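Local coordinates for protein nicotinamide-nucleotide adenylyltransferase NadR family / Ribosylnicotinamide kinase (Lactococcus lactis subsp. cremoris, PDB 6GYE) that probably phosphorylates nicotinamide riboside in its P-loop kinase domain and probably adenylylates nicotinamide mononucleotide on the way to NAD+, at residues A[182-187]-A[292-297]; A[195-200]-A[257-262]; A[341-346]-A[360-365]. All coordinates share one frame; numbering follows the deposited sequence.

Contact 1 of 3, residues A[182-187]-A[292-297]. With NNR (Nicotinamide riboside), chain I.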
loop_
_atom_site.group_PDB
_atom_site.type_symbol
_atom_site.label_atom_id
_atom_site.label_comp_id
_atom_site.label_asym_id
_atom_site.label_seq_id
_atom_site.Cartn_x
_atom_site.Cartn_y
_atom_site.Cartn_z
ATOM N N VAL A 182 5.919 4.392 6.445
ATOM C CA VAL A 182 5.725 3.635 7.683
ATOM C C VAL A 182 6.956 3.821 8.569
ATOM O O VAL A 182 8.080 3.523 8.147
ATOM C CB VAL A 182 5.466 2.142 7.401
ATOM C CG1 VAL A 182 5.319 1.333 8.701
ATOM C CG2 VAL A 182 4.223 1.957 6.515
ATOM N N VAL A 183 6.739 4.314 9.787
ATOM C CA VAL A 183 7.771 4.472 10.811
ATOM C C VAL A 183 7.450 3.515 11.948
ATOM O O VAL A 183 6.361 3.588 12.527
ATOM C CB VAL A 183 7.809 5.913 11.349
ATOM C CG1 VAL A 183 8.896 6.064 12.409
ATOM C CG2 VAL A 183 7.969 6.899 10.234
ATOM N N THR A 184 8.402 2.655 12.302
ATOM C CA THR A 184 8.206 1.677 13.366
ATOM C C THR A 184 9.171 1.962 14.505
ATOM O O THR A 184 10.366 2.162 14.273
ATOM C CB THR A 184 8.413 0.248 12.849
ATOM O OG1 THR A 184 7.514 -0.009 11.765
ATOM C CG2 THR A 184 8.147 -0.759 13.966
ATOM N N VAL A 185 8.662 1.975 15.729
ATOM C CA VAL A 185 9.487 2.208 16.911
ATOM C C VAL A 185 9.737 0.878 17.611
ATOM O O VAL A 185 8.820 0.067 17.776
ATOM C CB VAL A 185 8.820 3.222 17.861
ATOM C CG1 VAL A 185 9.669 3.412 19.093
ATOM C CG2 VAL A 185 8.575 4.551 17.147
ATOM N N MET A 186 10.974 0.651 18.022
ATOM C CA MET A 186 11.399 -0.601 18.639
ATOM C C MET A 186 12.227 -0.314 19.889
ATOM O O MET A 186 13.001 0.648 19.927
ATOM C CB MET A 186 12.225 -1.457 17.648
ATOM C CG MET A 186 11.504 -1.814 16.338
ATOM S SD MET A 186 12.494 -2.957 15.327
ATOM C CE MET A 186 11.455 -3.108 13.863
ATOM N N GLY A 187 12.076 -1.151 20.904
ATOM C CA GLY A 187 12.818 -0.961 22.136
ATOM C C GLY A 187 12.297 -1.872 23.221
ATOM O O GLY A 187 11.240 -2.499 23.092
ATOM N N GLU A 292 5.914 -7.075 6.211
ATOM C CA GLU A 292 6.080 -5.743 6.768
ATOM C C GLU A 292 6.824 -4.843 5.793
ATOM O O GLU A 292 7.768 -5.273 5.125
ATOM C CB GLU A 292 6.819 -5.810 8.100
ATOM C CG GLU A 292 6.072 -6.617 9.153
ATOM C CD GLU A 292 6.729 -6.534 10.522
ATOM O OE1 GLU A 292 7.708 -5.767 10.634
ATOM O OE2 GLU A 292 6.266 -7.210 11.476
ATOM N N ARG A 293 6.370 -3.598 5.695
ATOM C CA ARG A 293 7.024 -2.575 4.891
ATOM C C ARG A 293 7.391 -1.448 5.836
ATOM O O ARG A 293 6.504 -0.771 6.353
ATOM C CB ARG A 293 6.109 -2.057 3.778
ATOM C CG ARG A 293 5.302 -3.097 3.052
ATOM C CD ARG A 293 6.046 -3.615 1.855
ATOM N NE ARG A 293 5.331 -4.696 1.182
ATOM C CZ ARG A 293 5.532 -5.987 1.423
ATOM N NH1 ARG A 293 6.422 -6.358 2.336
ATOM N NH2 ARG A 293 4.844 -6.906 0.758
ATOM N N MET A 294 8.683 -1.210 6.040
ATOM C CA MET A 294 9.137 -0.150 6.930
ATOM C C MET A 294 10.059 0.801 6.186
ATOM O O MET A 294 10.961 0.365 5.462
ATOM C CB MET A 294 9.840 -0.732 8.156
ATOM C CG MET A 294 8.861 -1.469 9.062
ATOM S SD MET A 294 9.649 -2.329 10.415
ATOM C CE MET A 294 10.474 -3.660 9.557
ATOM N N ASP A 295 9.829 2.098 6.363
ATOM C CA ASP A 295 10.698 3.099 5.764
ATOM C C ASP A 295 11.721 3.621 6.749
ATOM O O ASP A 295 12.833 3.968 6.351
ATOM C CB ASP A 295 9.875 4.278 5.217
ATOM C CG ASP A 295 8.901 3.854 4.137
ATOM O OD1 ASP A 295 9.333 3.622 2.987
ATOM O OD2 ASP A 295 7.695 3.721 4.438
ATOM N N LEU A 296 11.376 3.635 8.029
ATOM C CA LEU A 296 12.245 4.166 9.066
ATOM C C LEU A 296 11.994 3.358 10.323
ATOM O O LEU A 296 10.835 3.154 10.691
ATOM C CB LEU A 296 11.958 5.648 9.327
ATOM C CG LEU A 296 12.648 6.189 10.579
ATOM C CD1 LEU A 296 14.171 6.136 10.385
ATOM C CD2 LEU A 296 12.174 7.602 10.925
ATOM N N ILE A 297 13.069 2.903 10.966
ATOM C CA ILE A 297 13.009 2.127 12.195
ATOM C C ILE A 297 13.740 2.908 13.284
ATOM O O ILE A 297 14.964 3.086 13.221
ATOM C CB ILE A 297 13.620 0.732 12.006
ATOM C CG1 ILE A 297 12.804 -0.062 10.978
ATOM C CG2 ILE A 297 13.686 -0.026 13.338
ATOM C CD1 ILE A 297 13.545 -1.289 10.415
HETATM O O2R NNR I . -2.149 -4.326 5.932
HETATM C C2R NNR I . -0.957 -4.159 5.153
HETATM C C3R NNR I . -1.085 -4.734 3.748
HETATM O O3R NNR I . -2.366 -5.331 3.508
HETATM C C4R NNR I . 0.004 -5.788 3.623
HETATM C C5R NNR I . 0.965 -5.457 2.488
HETATM O O5R NNR I . 1.997 -6.448 2.434
HETATM O O4R NNR I . 0.718 -5.834 4.861
HETATM C C1R NNR I . 0.196 -4.902 5.811
HETATM N N1 NNR I . 1.239 -3.950 6.197
HETATM C C2 NNR I . 1.877 -4.107 7.365
HETATM C C6 NNR I . 1.544 -2.935 5.377
HETATM C C5 NNR I . 2.530 -2.017 5.720
HETATM C C4 NNR I . 3.205 -2.157 6.923
HETATM C C3 NNR I . 2.872 -3.218 7.755
HETATM C C7 NNR I . 3.579 -3.403 9.064
HETATM O O7 NNR I . 3.027 -4.020 9.960
HETATM N N7 NNR I . 4.798 -2.885 9.214
#
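Asp295 folds its carboxylate over to Val182, and the two residues start the pairing of two parallel strands. From CB, 3.5 Å from Val182 O, the chain runs through CG, 3.8 Å from Val182 N, to OD2. CG is anti to the carbonyl carbon (chi1 -61°), letting OD2 use its anti lone pair to accept Val182 N at 2.8 Å. Val182 O takes two backbone donors, Asp295 N and Leu296 N, so that one carbonyl is gripped twice where strand 296-300 begins. Regular parallel pairing then follows, with Thr184 N giving a nearly linear bond to Leu296 O at 3.0 Å. On one face Val183 CG1 and Leu296 CD2 lie side by side. On the other, Thr184 OG1 rests 3.4 Å from both CG and SD of Met294, buried and without a polar partner in the model, while Met186 SD packs on Ile297 CG2. Arg293 and Glu292 border the nicotinamide riboside pocket: ligand O5R lies over one face of the Arg293 guanidinium, 3.3 Å from NH2, while NH1 is hydrogen-bonded to Ala290 O. Strand 181-187 is sandwiched between 296-300 and 255-259; Val185 faces helix 193-203, and Met186 meets Leu327 and Leu331 of helix 320-333.

Contact 2 of 3, residues A[195-200]-A[257-262]. With NNR (Nicotinamide riboside), chain I.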
loop_
_atom_site.group_PDB
_atom_site.type_symbol
_atom_site.label_atom_id
_atom_site.label_comp_id
_atom_site.label_asym_id
_atom_site.label_seq_id
_atom_site.Cartn_x
_atom_site.Cartn_y
_atom_site.Cartn_z
ATOM N N THR A 195 5.049 6.798 24.802
ATOM C CA THR A 195 5.047 8.253 24.816
ATOM C C THR A 195 5.681 8.808 23.539
ATOM O O THR A 195 5.166 9.768 22.955
ATOM C CB THR A 195 5.766 8.754 26.070
ATOM O OG1 THR A 195 5.006 8.368 27.209
ATOM C CG2 THR A 195 5.858 10.257 26.092
ATOM N N LEU A 196 6.769 8.186 23.057
ATOM C CA LEU A 196 7.428 8.687 21.852
ATOM C C LEU A 196 6.530 8.554 20.622
ATOM O O LEU A 196 6.363 9.513 19.856
ATOM C CB LEU A 196 8.751 7.952 21.626
ATOM C CG LEU A 196 9.544 8.446 20.409
ATOM C CD1 LEU A 196 9.937 9.893 20.594
ATOM C CD2 LEU A 196 10.766 7.589 20.134
ATOM N N VAL A 197 5.957 7.361 20.423
ATOM C CA VAL A 197 5.079 7.074 19.285
ATOM C C VAL A 197 3.948 8.094 19.200
ATOM O O VAL A 197 3.682 8.673 18.140
ATOM C CB VAL A 197 4.510 5.645 19.404
ATOM C CG1 VAL A 197 3.361 5.433 18.415
ATOM C CG2 VAL A 197 5.598 4.603 19.198
ATOM N N ARG A 198 3.262 8.325 20.324
ATOM C CA ARG A 198 2.111 9.221 20.313
ATOM C C ARG A 198 2.523 10.657 20.037
ATOM O O ARG A 198 1.838 11.364 19.286
ATOM C CB ARG A 198 1.360 9.133 21.638
ATOM C CG ARG A 198 0.826 7.742 21.919
ATOM C CD ARG A 198 0.119 7.672 23.263
ATOM N NE ARG A 198 -0.580 6.402 23.415
ATOM C CZ ARG A 198 -1.158 5.998 24.536
ATOM N NH1 ARG A 198 -1.119 6.761 25.618
ATOM N NH2 ARG A 198 -1.768 4.828 24.569
ATOM N N ARG A 199 3.643 11.105 20.618
ATOM C CA ARG A 199 4.094 12.467 20.356
ATOM C C ARG A 199 4.547 12.619 18.906
ATOM O O ARG A 199 4.205 13.611 18.246
ATOM C CB ARG A 199 5.196 12.861 21.332
ATOM C CG ARG A 199 4.693 12.801 22.754
ATOM C CD ARG A 199 4.914 14.038 23.541
ATOM N NE ARG A 199 6.099 14.001 24.382
ATOM C CZ ARG A 199 6.076 14.160 25.702
ATOM N NH1 ARG A 199 4.920 14.361 26.333
ATOM N NH2 ARG A 199 7.212 14.143 26.383
ATOM N N LEU A 200 5.292 11.642 18.373
ATOM C CA LEU A 200 5.700 11.744 16.969
ATOM C C LEU A 200 4.481 11.809 16.052
ATOM O O LEU A 200 4.374 12.712 15.219
ATOM C CB LEU A 200 6.609 10.577 16.577
ATOM C CG LEU A 200 8.004 10.513 17.209
ATOM C CD1 LEU A 200 8.669 9.194 16.862
ATOM C CD2 LEU A 200 8.881 11.689 16.772
ATOM N N PHE A 257 2.669 5.563 12.215
ATOM C CA PHE A 257 3.645 5.200 13.233
ATOM C C PHE A 257 3.213 3.907 13.906
ATOM O O PHE A 257 2.048 3.760 14.286
ATOM C CB PHE A 257 3.815 6.315 14.263
ATOM C CG PHE A 257 4.479 7.540 13.709
ATOM C CD1 PHE A 257 3.741 8.507 13.020
ATOM C CD2 PHE A 257 5.843 7.722 13.861
ATOM C CE1 PHE A 257 4.355 9.642 12.487
ATOM C CE2 PHE A 257 6.475 8.864 13.342
ATOM C CZ PHE A 257 5.722 9.827 12.649
ATOM N N LEU A 258 4.139 2.962 14.014
ATOM C CA LEU A 258 3.846 1.642 14.554
ATOM C C LEU A 258 4.619 1.424 15.848
ATOM O O LEU A 258 5.842 1.592 15.879
ATOM C CB LEU A 258 4.197 0.552 13.536
ATOM C CG LEU A 258 3.482 0.648 12.187
ATOM C CD1 LEU A 258 3.868 -0.564 11.335
ATOM C CD2 LEU A 258 1.940 0.751 12.362
ATOM N N ASP A 259 3.909 1.001 16.897
ATOM C CA ASP A 259 4.515 0.700 18.197
ATOM C C ASP A 259 4.872 -0.786 18.217
ATOM O O ASP A 259 4.058 -1.645 18.594
ATOM C CB ASP A 259 3.566 1.069 19.335
ATOM C CG ASP A 259 4.279 1.153 20.687
ATOM O OD1 ASP A 259 5.448 0.715 20.761
ATOM O OD2 ASP A 259 3.690 1.680 21.661
ATOM N N THR A 260 6.108 -1.085 17.798
ATOM C CA THR A 260 6.694 -2.430 17.707
ATOM C C THR A 260 6.062 -3.276 16.602
ATOM O O THR A 260 5.071 -2.883 15.978
ATOM C CB THR A 260 6.634 -3.201 19.050
ATOM O OG1 THR A 260 5.326 -3.726 19.280
ATOM C CG2 THR A 260 7.027 -2.332 20.218
ATOM N N ASP A 261 6.648 -4.439 16.349
ATOM C CA ASP A 261 6.297 -5.270 15.203
ATOM C C ASP A 261 6.706 -6.715 15.515
ATOM O O ASP A 261 7.052 -7.032 16.658
ATOM C CB ASP A 261 7.008 -4.755 13.952
ATOM C CG ASP A 261 8.466 -5.142 13.945
ATOM O OD1 ASP A 261 9.091 -5.165 15.036
ATOM O OD2 ASP A 261 8.971 -5.480 12.864
ATOM N N ALA A 262 6.746 -7.572 14.484
ATOM C CA ALA A 262 7.059 -8.981 14.730
ATOM C C ALA A 262 8.528 -9.190 15.094
ATOM O O ALA A 262 8.846 -10.109 15.865
ATOM C CB ALA A 262 6.673 -9.837 13.518
HETATM O O2R NNR I . -2.149 -4.326 5.932
HETATM C C2R NNR I . -0.957 -4.159 5.153
HETATM C C3R NNR I . -1.085 -4.734 3.748
HETATM O O3R NNR I . -2.366 -5.331 3.508
HETATM C C4R NNR I . 0.004 -5.788 3.623
HETATM C C5R NNR I . 0.965 -5.457 2.488
HETATM O O5R NNR I . 1.997 -6.448 2.434
HETATM O O4R NNR I . 0.718 -5.834 4.861
HETATM C C1R NNR I . 0.196 -4.902 5.811
HETATM N N1 NNR I . 1.239 -3.950 6.197
HETATM C C2 NNR I . 1.877 -4.107 7.365
HETATM C C6 NNR I . 1.544 -2.935 5.377
HETATM C C5 NNR I . 2.530 -2.017 5.720
HETATM C C4 NNR I . 3.205 -2.157 6.923
HETATM C C3 NNR I . 2.872 -3.218 7.755
HETATM C C7 NNR I . 3.579 -3.403 9.064
HETATM O O7 NNR I . 3.027 -4.020 9.960
HETATM N N7 NNR I . 4.798 -2.885 9.214
#
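Leu200 crosses Phe257 at about a right angle, a packing contact between the helix that follows a probable P-loop (Walker A) and an outer strand of the parallel sheet in this P-loop NTPase fold. Helix 195-200 runs nearly antiparallel to strand 257-259, at 167°, with their axes 8.6 Å apart. The phenyl ring takes the backbone end of Leu200 against one face: Leu200 C sits above it, offset toward the rim, and Leu200 CB comes 3.7 Å from CE2. With CG anti to the carbonyl carbon (chi1 -69°), the ring leans to the helix, and Val183 and Val366 also touch it. One turn earlier, Val197 lies obliquely across Asp259, its CG2 meeting CG of that carboxylate at 4.0 Å, while its CG1 approaches Phe257 CB. The oxygens of Asp259 are engaged elsewhere, OD1 by a salt bridge to Lys193 and OD2 by a hydrogen bond to Thr194, both in the probable Walker A motif; Val197 thus packs beside a carboxylate fixed by the start of its own helix. Leu258 points away from the helix into the nicotinamide riboside pocket, where its CD1 stands 3.3 Å from the amide nitrogen N7 of the ligand.

Contact 3 of 3, residues A[341-346]-A[360-365]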
loop_
_atom_site.group_PDB
_atom_site.type_symbol
_atom_site.label_atom_id
_atom_site.label_comp_id
_atom_site.label_asym_id
_atom_site.label_seq_id
_atom_site.Cartn_x
_atom_site.Cartn_y
_atom_site.Cartn_z
ATOM N N VAL A 341 17.663 4.131 12.852
ATOM C CA VAL A 341 18.227 5.262 13.570
ATOM C C VAL A 341 18.113 4.953 15.055
ATOM O O VAL A 341 17.021 4.649 15.549
ATOM C CB VAL A 341 17.502 6.573 13.225
ATOM C CG1 VAL A 341 17.986 7.700 14.130
ATOM C CG2 VAL A 341 17.694 6.912 11.735
ATOM N N ILE A 342 19.236 5.011 15.760
ATOM C CA ILE A 342 19.294 4.716 17.182
ATOM C C ILE A 342 19.189 6.025 17.955
ATOM O O ILE A 342 19.958 6.965 17.707
ATOM C CB ILE A 342 20.592 3.975 17.523
ATOM C CG1 ILE A 342 20.636 2.669 16.743
ATOM C CG2 ILE A 342 20.682 3.740 19.019
ATOM C CD1 ILE A 342 21.767 1.781 17.137
ATOM N N LEU A 343 18.234 6.099 18.883
ATOM C CA LEU A 343 17.973 7.338 19.624
ATOM C C LEU A 343 18.792 7.371 20.916
ATOM O O LEU A 343 18.283 7.272 22.032
ATOM C CB LEU A 343 16.483 7.477 19.890
ATOM C CG LEU A 343 15.624 7.490 18.623
ATOM C CD1 LEU A 343 14.161 7.396 18.985
ATOM C CD2 LEU A 343 15.902 8.763 17.819
ATOM N N ASP A 344 20.091 7.593 20.742
ATOM C CA ASP A 344 21.038 7.606 21.857
ATOM C C ASP A 344 21.404 9.043 22.240
ATOM O O ASP A 344 22.495 9.545 21.973
ATOM C CB ASP A 344 22.270 6.779 21.496
ATOM C CG ASP A 344 22.918 7.230 20.192
ATOM O OD1 ASP A 344 22.417 8.195 19.557
ATOM O OD2 ASP A 344 23.915 6.598 19.786
ATOM N N ASP A 345 20.442 9.718 22.866
ATOM C CA ASP A 345 20.631 11.099 23.297
ATOM C C ASP A 345 20.446 11.207 24.806
ATOM O O ASP A 345 20.526 10.197 25.515
ATOM C CB ASP A 345 19.661 12.012 22.552
ATOM C CG ASP A 345 19.817 11.900 21.058
ATOM O OD1 ASP A 345 20.722 12.567 20.510
ATOM O OD2 ASP A 345 19.077 11.101 20.442
ATOM N N GLU A 346 20.207 12.420 25.305
ATOM C CA GLU A 346 19.921 12.627 26.727
ATOM C C GLU A 346 20.951 12.002 27.670
ATOM O O GLU A 346 21.685 12.716 28.355
ATOM C CB GLU A 346 18.518 12.093 27.044
ATOM C CG GLU A 346 17.454 12.601 26.072
ATOM C CD GLU A 346 16.046 12.164 26.435
ATOM O OE1 GLU A 346 15.870 11.482 27.469
ATOM O OE2 GLU A 346 15.112 12.523 25.689
ATOM N N HIS A 360 13.522 15.327 19.819
ATOM C CA HIS A 360 14.124 16.132 18.756
ATOM C C HIS A 360 14.815 15.251 17.728
ATOM O O HIS A 360 14.637 15.438 16.515
ATOM C CB HIS A 360 15.127 17.139 19.324
ATOM C CG HIS A 360 14.490 18.293 20.014
ATOM N ND1 HIS A 360 13.782 18.158 21.193
ATOM C CD2 HIS A 360 14.453 19.611 19.701
ATOM C CE1 HIS A 360 13.331 19.342 21.571
ATOM N NE2 HIS A 360 13.728 20.241 20.687
ATOM N N HIS A 361 15.594 14.272 18.200
ATOM C CA HIS A 361 16.300 13.380 17.281
ATOM C C HIS A 361 15.324 12.634 16.379
ATOM O O HIS A 361 15.507 12.582 15.159
ATOM C CB HIS A 361 17.157 12.391 18.072
ATOM C CG HIS A 361 18.128 11.622 17.227
ATOM N ND1 HIS A 361 19.110 10.811 17.765
ATOM C CD2 HIS A 361 18.286 11.560 15.882
ATOM C CE1 HIS A 361 19.817 10.277 16.788
ATOM N NE2 HIS A 361 19.343 10.718 15.635
ATOM N N ALA A 362 14.273 12.059 16.968
ATOM C CA ALA A 362 13.342 11.227 16.211
ATOM C C ALA A 362 12.535 12.045 15.205
ATOM O O ALA A 362 12.327 11.602 14.072
ATOM C CB ALA A 362 12.404 10.485 17.171
ATOM N N ILE A 363 12.022 13.210 15.613
ATOM C CA ILE A 363 11.188 13.980 14.692
ATOM C C ILE A 363 12.037 14.502 13.534
ATOM O O ILE A 363 11.557 14.605 12.402
ATOM C CB ILE A 363 10.433 15.104 15.443
ATOM C CG1 ILE A 363 9.252 15.594 14.617
ATOM C CG2 ILE A 363 11.366 16.300 15.822
ATOM C CD1 ILE A 363 8.125 14.570 14.459
ATOM N N ASP A 364 13.318 14.784 13.780
ATOM C CA ASP A 364 14.223 15.110 12.681
ATOM C C ASP A 364 14.450 13.904 11.775
ATOM O O ASP A 364 14.503 14.044 10.544
ATOM C CB ASP A 364 15.551 15.636 13.228
ATOM C CG ASP A 364 16.407 16.300 12.154
ATOM O OD1 ASP A 364 15.867 17.145 11.400
ATOM O OD2 ASP A 364 17.626 16.000 12.083
ATOM N N ALA A 365 14.593 12.711 12.358
ATOM C CA ALA A 365 14.734 11.524 11.526
ATOM C C ALA A 365 13.474 11.309 10.704
ATOM O O ALA A 365 13.553 10.956 9.523
ATOM C CB ALA A 365 15.061 10.296 12.377
#
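His361 is met from several directions by strand 340-342 and the chain that leaves it. At the edge of its ring, ND1 donates a hydrogen bond to Asp345 OD2 at 2.7 Å, with an N-H...O angle of 152°. The acceptor lies in the ring plane and offers its syn lone pair, although the carboxylate itself is turned 81° from the imidazole. Asp345 is poorly ordered, so this geometry is less secure than the distance suggests. Over one face of the ring sits Leu343 CD2, 3.9 Å from the ring centroid in a CH-pi contact displaced toward the rim. Val341 CG1 approaches NE2 obliquely at 3.6 Å, and Ile342 O comes 3.4 Å from CE1. What carries the imidazole into this position is its first torsion: CG stands anti to the backbone N (chi1 -168°), projecting the ring from helix 358-370 toward the strand end. The arrangement is a helix laid against the outer strand of the parallel sheet of this alpha/beta P-loop fold, with the chain turning through an inverse gamma turn centred on Leu343. That leucine reaches past the ring, where both its methyls pack 4.0 Å from Ala362 CB. Further along the helix, Ala365 CB lies against Val341 CG1, at 4.3 Å. Tyr355 probably helps to hold the histidine in place, its ring stacked with that of His361 while it also touches Asp345. Leu196 of helix 193-203 and Leu298 of strand 296-300 also touch Leu343, and Tyr369, on the same helix as His361, touches Val341.

In the fold
From the N terminus, the chain passes through the separate sheet of strands 15-21 to 142-147 before reaching strand 181-187, where contact 1 opens. After the probable P-loop, helix 193-203 opens contact 2, which closes at strand 255-259, so its loop is nested within the larger one that contact 1 closes at 292-297. Contact 3 comes later, in series with both, and closes a short loop between strand 340-342 and helix 358-370. All three reach the same parallel sheet: contact 1 pairs its two inner strands, and contacts 2 and 3 each lay a helix on an outer strand. Leu196 and Leu200 pack against Leu343 and Ala362, so both helices pack side by side on one face.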